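Side-chain contacts in beta-lactamase (Klebsiella pneumoniae, PDB 6KBY), which probably hydrolyses beta-lactams to substituted beta-amino acids, as a class C enzyme, and here holds covalently bound adenosine monophosphate: residues A[78-83]-A[166-171]; A[113-118]-A[148-153]. All blocks are in the same frame, centred on the assembly; numbering follows the deposited sequence.

Overall arrangement
Interaction 2 is nested along the chain inside the loop closed by interaction 1, with 113-118 and 148-153 both falling between residues 83 and 166. Their centres are about 17 Å apart, and their nearest atoms come to about 4 Å without touching. Interaction 1 is a buried contact between helix 72-86 and helix 158-171. Interaction 2 sets the short helix 113-117 against the turn that leads into strand 153-154, the outermost strand beside strand 302-311. Tyr156 and Asn158 of the AMP pocket lie in the chain between segments 148-153 and 166-171, although both contacts are away from that pocket.

Interaction 1. Residues A[78-83]-A[166-171]; sequences ATLASY and MIAAKS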
# COMPACT_ATOMS: atom_id res chain seq x y z
N ALA A 78 -4.71 5.13 -4.96
CA ALA A 78 -4.30 5.10 -6.36
C ALA A 78 -5.25 4.27 -7.21
O ALA A 78 -5.58 4.67 -8.34
CB ALA A 78 -2.87 4.57 -6.49
N THR A 79 -5.67 3.11 -6.72
CA THR A 79 -6.62 2.31 -7.48
C THR A 79 -7.91 3.08 -7.72
O THR A 79 -8.48 3.03 -8.81
CB THR A 79 -6.88 0.97 -6.78
OG1 THR A 79 -5.64 0.25 -6.65
CG2 THR A 79 -7.84 0.11 -7.59
N LEU A 80 -8.36 3.84 -6.71
CA LEU A 80 -9.56 4.66 -6.90
C LEU A 80 -9.34 5.74 -7.94
O LEU A 80 -10.20 5.97 -8.79
CB LEU A 80 -10.00 5.26 -5.56
CG LEU A 80 -11.36 5.96 -5.64
CD1 LEU A 80 -12.49 4.95 -5.81
CD2 LEU A 80 -11.59 6.84 -4.42
N ALA A 81 -8.19 6.43 -7.88
CA ALA A 81 -7.90 7.44 -8.89
C ALA A 81 -7.83 6.83 -10.28
O ALA A 81 -8.32 7.42 -11.26
CB ALA A 81 -6.60 8.16 -8.55
N SER A 82 -7.22 5.65 -10.39
CA SER A 82 -7.14 4.97 -11.67
C SER A 82 -8.52 4.56 -12.16
O SER A 82 -8.83 4.67 -13.36
CB SER A 82 -6.22 3.75 -11.52
OG SER A 82 -6.02 3.12 -12.77
N TYR A 83 -9.39 4.12 -11.25
CA TYR A 83 -10.76 3.79 -11.61
C TYR A 83 -11.50 5.02 -12.12
O TYR A 83 -12.19 4.96 -13.14
CB TYR A 83 -11.47 3.17 -10.40
CG TYR A 83 -12.91 2.80 -10.64
CD1 TYR A 83 -13.24 1.70 -11.43
CD2 TYR A 83 -13.94 3.51 -10.05
CE1 TYR A 83 -14.56 1.35 -11.64
CE2 TYR A 83 -15.26 3.16 -10.25
CZ TYR A 83 -15.56 2.08 -11.04
OH TYR A 83 -16.88 1.73 -11.25
N MET A 166 -8.85 12.19 -2.33
CA MET A 166 -9.93 13.17 -2.23
C MET A 166 -10.43 13.57 -3.61
O MET A 166 -11.64 13.64 -3.85
CB MET A 166 -9.40 14.38 -1.47
CG MET A 166 -10.41 15.48 -1.20
SD MET A 166 -9.59 16.95 -0.54
CE MET A 166 -9.05 17.73 -2.06
N ILE A 167 -9.50 13.85 -4.53
CA ILE A 167 -9.87 14.24 -5.89
C ILE A 167 -10.57 13.09 -6.60
O ILE A 167 -11.58 13.29 -7.29
CB ILE A 167 -8.62 14.71 -6.65
CG1 ILE A 167 -8.15 16.06 -6.12
CG2 ILE A 167 -8.87 14.78 -8.14
CD1 ILE A 167 -6.75 16.44 -6.57
N ALA A 168 -10.05 11.88 -6.45
CA ALA A 168 -10.66 10.72 -7.10
C ALA A 168 -12.09 10.54 -6.63
O ALA A 168 -13.00 10.35 -7.44
CB ALA A 168 -9.84 9.47 -6.80
N ALA A 169 -12.32 10.59 -5.31
CA ALA A 169 -13.66 10.38 -4.79
C ALA A 169 -14.61 11.47 -5.28
O ALA A 169 -15.73 11.18 -5.72
CB ALA A 169 -13.64 10.32 -3.27
N LYS A 170 -14.17 12.73 -5.21
CA LYS A 170 -15.03 13.82 -5.66
C LYS A 170 -15.41 13.65 -7.12
O LYS A 170 -16.56 13.91 -7.50
CB LYS A 170 -14.32 15.16 -5.43
CG LYS A 170 -15.13 16.38 -5.84
CD LYS A 170 -16.29 16.61 -4.89
CE LYS A 170 -17.06 17.88 -5.24
NZ LYS A 170 -18.14 18.14 -4.26
N SER A 171 -14.47 13.21 -7.96
CA SER A 171 -14.78 13.01 -9.37
C SER A 171 -15.82 11.93 -9.58
O SER A 171 -16.49 11.91 -10.63
CB SER A 171 -13.51 12.69 -10.16
OG SER A 171 -13.12 11.34 -10.03
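Ala168 turns its methyl toward helix 72-86, against the backbone of Ala81: Ala168 CB lies 3.5 Å from Ala81 CA and also touches the adjoining peptide atoms, Ala81 N and Leu80 C. The two methyls meet at the flank of this approach, with Ala81 CB 3.9 Å from Ala168 CB. Because neither residue extends beyond CB, the main chains come close, and the CA atoms of Ala81 and Ala168 are separated by 4.6 Å. The short helical axes approach to 8.5 Å at an angle of 39° between their N-to-C directions, so they run roughly in the same sense. All four touching residues are buried, and no hydrogen bond crosses the 140 Å² interface; methyl groups pack on each other and on backbone atoms.

Two helices of the helical part of the serine beta-lactamase fold thus pack through alanines. Helix 72-86 follows directly on Ser71, the residue bonded covalently to AMP, and helix 158-171 starts at Asn158 of the same pocket; the crossing joins them at a distance from that site.

Ala169, next in sequence, is met by the end of Leu80. With CG anti to the backbone N (chi1 -172°), Leu80 extends toward the other helix, and chi2 turns its CD2 branch onto it. Leu80 CD2 lies 3.9 Å from Ala169 N, 4.0 Å from Ala168 CB and 4.2 Å from Ala169 CB. Tyr176, on helix 176-187, touches both Leu80 and Ala169 and so borders this apolar patch.

Further on, Ser171 turns its hydroxyl back along its own helix, where Ser171 OG donates to Ala168 O over 2.8 Å. The C=O...donor angle of 126° is well bent, and the donor sits tilted from the carbonyl plane.

Interaction 2. Residues A[113-118]-A[148-153]; sequences VLNVGT and DAAGTH
Asn115 lays its side-chain amide against the backbone bend at Ala150 and Gly151. Asn115 OD1 touches Ala150 CB at 3.6 Å, while Asn115 ND2 lies 3.6 Å from Gly151 CA and comes similarly near Gly151 N. The methyl and the glycine backbone are both well off the amide plane and on the same side of it, in keeping with van der Waals contact and the absence of any hydrogen bond across the segments. Asn115 CG sits anti to its carbonyl carbon, beside the backbone N (chi1 -71°), which carries the amide from helix 113-117 toward the turn.

In the second shell, Thr120 OG1 is hydrogen-bonded to Asn115 ND2, helping to set the rotation of the amide, and to Thr118 OG1, while the Thr120 backbone bonds to Gly151 and so ties both segments to one residue. Thr118 OG1 donates to Leu114 O within its own segment.

The opposing element is a type II beta turn from Ala149 to Thr152, with Gly151 at its third position and a positive phi of 98°. It leads into strand 153-154, an edge strand of the antiparallel sheet of the class C beta-lactamase fold. Its closing bond, from Thr152 N to Ala149 O, is 3.2 Å long. A second grip on the same carbonyl is shorter, Thr152 OG1 to Ala149 O at 2.7 Å, and lies in the carbonyl plane. That hydroxyl in turn accepts from His153 ND1 at 2.8 Å.

Outermost, Asp148 OD2 stands 3.5 Å above the plane of the His153 ring, offset toward its rim. It forms a salt bridge with Lys301, and backbone bonding of Thr152 with Ala304 connects the turn to strand 302-311.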
# COMPACT_ATOMS: atom_id res chain seq x y z
N VAL A 113 -2.41 16.19 -10.82
CA VAL A 113 -2.87 15.00 -10.11
C VAL A 113 -1.82 13.90 -10.16
O VAL A 113 -1.57 13.20 -9.16
CB VAL A 113 -4.24 14.54 -10.66
CG1 VAL A 113 -4.74 13.31 -9.92
CG2 VAL A 113 -5.26 15.67 -10.54
N LEU A 114 -1.15 13.74 -11.31
CA LEU A 114 -0.08 12.76 -11.41
C LEU A 114 1.01 13.03 -10.38
O LEU A 114 1.53 12.09 -9.76
CB LEU A 114 0.51 12.78 -12.83
CG LEU A 114 1.52 11.66 -13.12
CD1 LEU A 114 0.84 10.29 -13.10
CD2 LEU A 114 2.24 11.88 -14.43
N ASN A 115 1.35 14.30 -10.17
CA ASN A 115 2.37 14.62 -9.16
C ASN A 115 1.97 14.11 -7.78
O ASN A 115 2.77 13.49 -7.09
CB ASN A 115 2.62 16.13 -9.08
CG ASN A 115 3.35 16.73 -10.29
OD1 ASN A 115 3.04 17.86 -10.69
ND2 ASN A 115 4.34 16.03 -10.84
N VAL A 116 0.73 14.38 -7.35
CA VAL A 116 0.36 13.87 -6.03
C VAL A 116 0.25 12.35 -6.02
O VAL A 116 0.44 11.72 -4.97
CB VAL A 116 -0.87 14.57 -5.40
CG1 VAL A 116 -0.58 16.03 -5.11
CG2 VAL A 116 -2.11 14.43 -6.27
N GLY A 117 -0.04 11.74 -7.16
CA GLY A 117 -0.10 10.28 -7.25
C GLY A 117 1.24 9.58 -7.32
O GLY A 117 1.28 8.34 -7.26
N THR A 118 2.33 10.34 -7.44
CA THR A 118 3.67 9.79 -7.60
C THR A 118 4.65 10.39 -6.61
O THR A 118 5.86 10.20 -6.76
CB THR A 118 4.18 10.03 -9.03
OG1 THR A 118 4.16 11.43 -9.31
CG2 THR A 118 3.33 9.28 -10.07
N ASP A 148 10.95 23.00 -4.49
CA ASP A 148 11.35 22.82 -5.87
C ASP A 148 10.09 22.79 -6.73
O ASP A 148 8.99 22.56 -6.22
CB ASP A 148 12.08 21.49 -6.07
CG ASP A 148 13.06 21.21 -4.97
OD1 ASP A 148 14.14 21.83 -4.97
OD2 ASP A 148 12.76 20.37 -4.09
N ALA A 149 10.26 22.99 -8.03
CA ALA A 149 9.11 22.89 -8.92
C ALA A 149 8.52 21.49 -8.86
O ALA A 149 9.25 20.49 -8.85
CB ALA A 149 9.54 23.19 -10.36
N ALA A 150 7.19 21.42 -8.82
CA ALA A 150 6.53 20.13 -8.85
C ALA A 150 6.98 19.35 -10.07
O ALA A 150 7.08 19.89 -11.17
CB ALA A 150 5.02 20.32 -8.89
N GLY A 151 7.29 18.07 -9.86
CA GLY A 151 7.77 17.21 -10.91
C GLY A 151 9.27 17.03 -10.99
O GLY A 151 9.73 16.28 -11.85
N THR A 152 10.04 17.68 -10.11
CA THR A 152 11.49 17.57 -10.15
C THR A 152 12.06 16.63 -9.10
O THR A 152 13.15 16.08 -9.29
CB THR A 152 12.14 18.95 -9.95
OG1 THR A 152 11.75 19.49 -8.68
CG2 THR A 152 11.74 19.92 -11.06
N HIS A 153 11.35 16.45 -7.98
CA HIS A 153 11.84 15.66 -6.86
C HIS A 153 10.73 14.77 -6.34
O HIS A 153 9.54 15.06 -6.50
CB HIS A 153 12.35 16.57 -5.74
CG HIS A 153 13.59 17.31 -6.11
ND1 HIS A 153 13.58 18.44 -6.90
CD2 HIS A 153 14.89 17.06 -5.82
CE1 HIS A 153 14.83 18.86 -7.07
NE2 HIS A 153 15.64 18.05 -6.42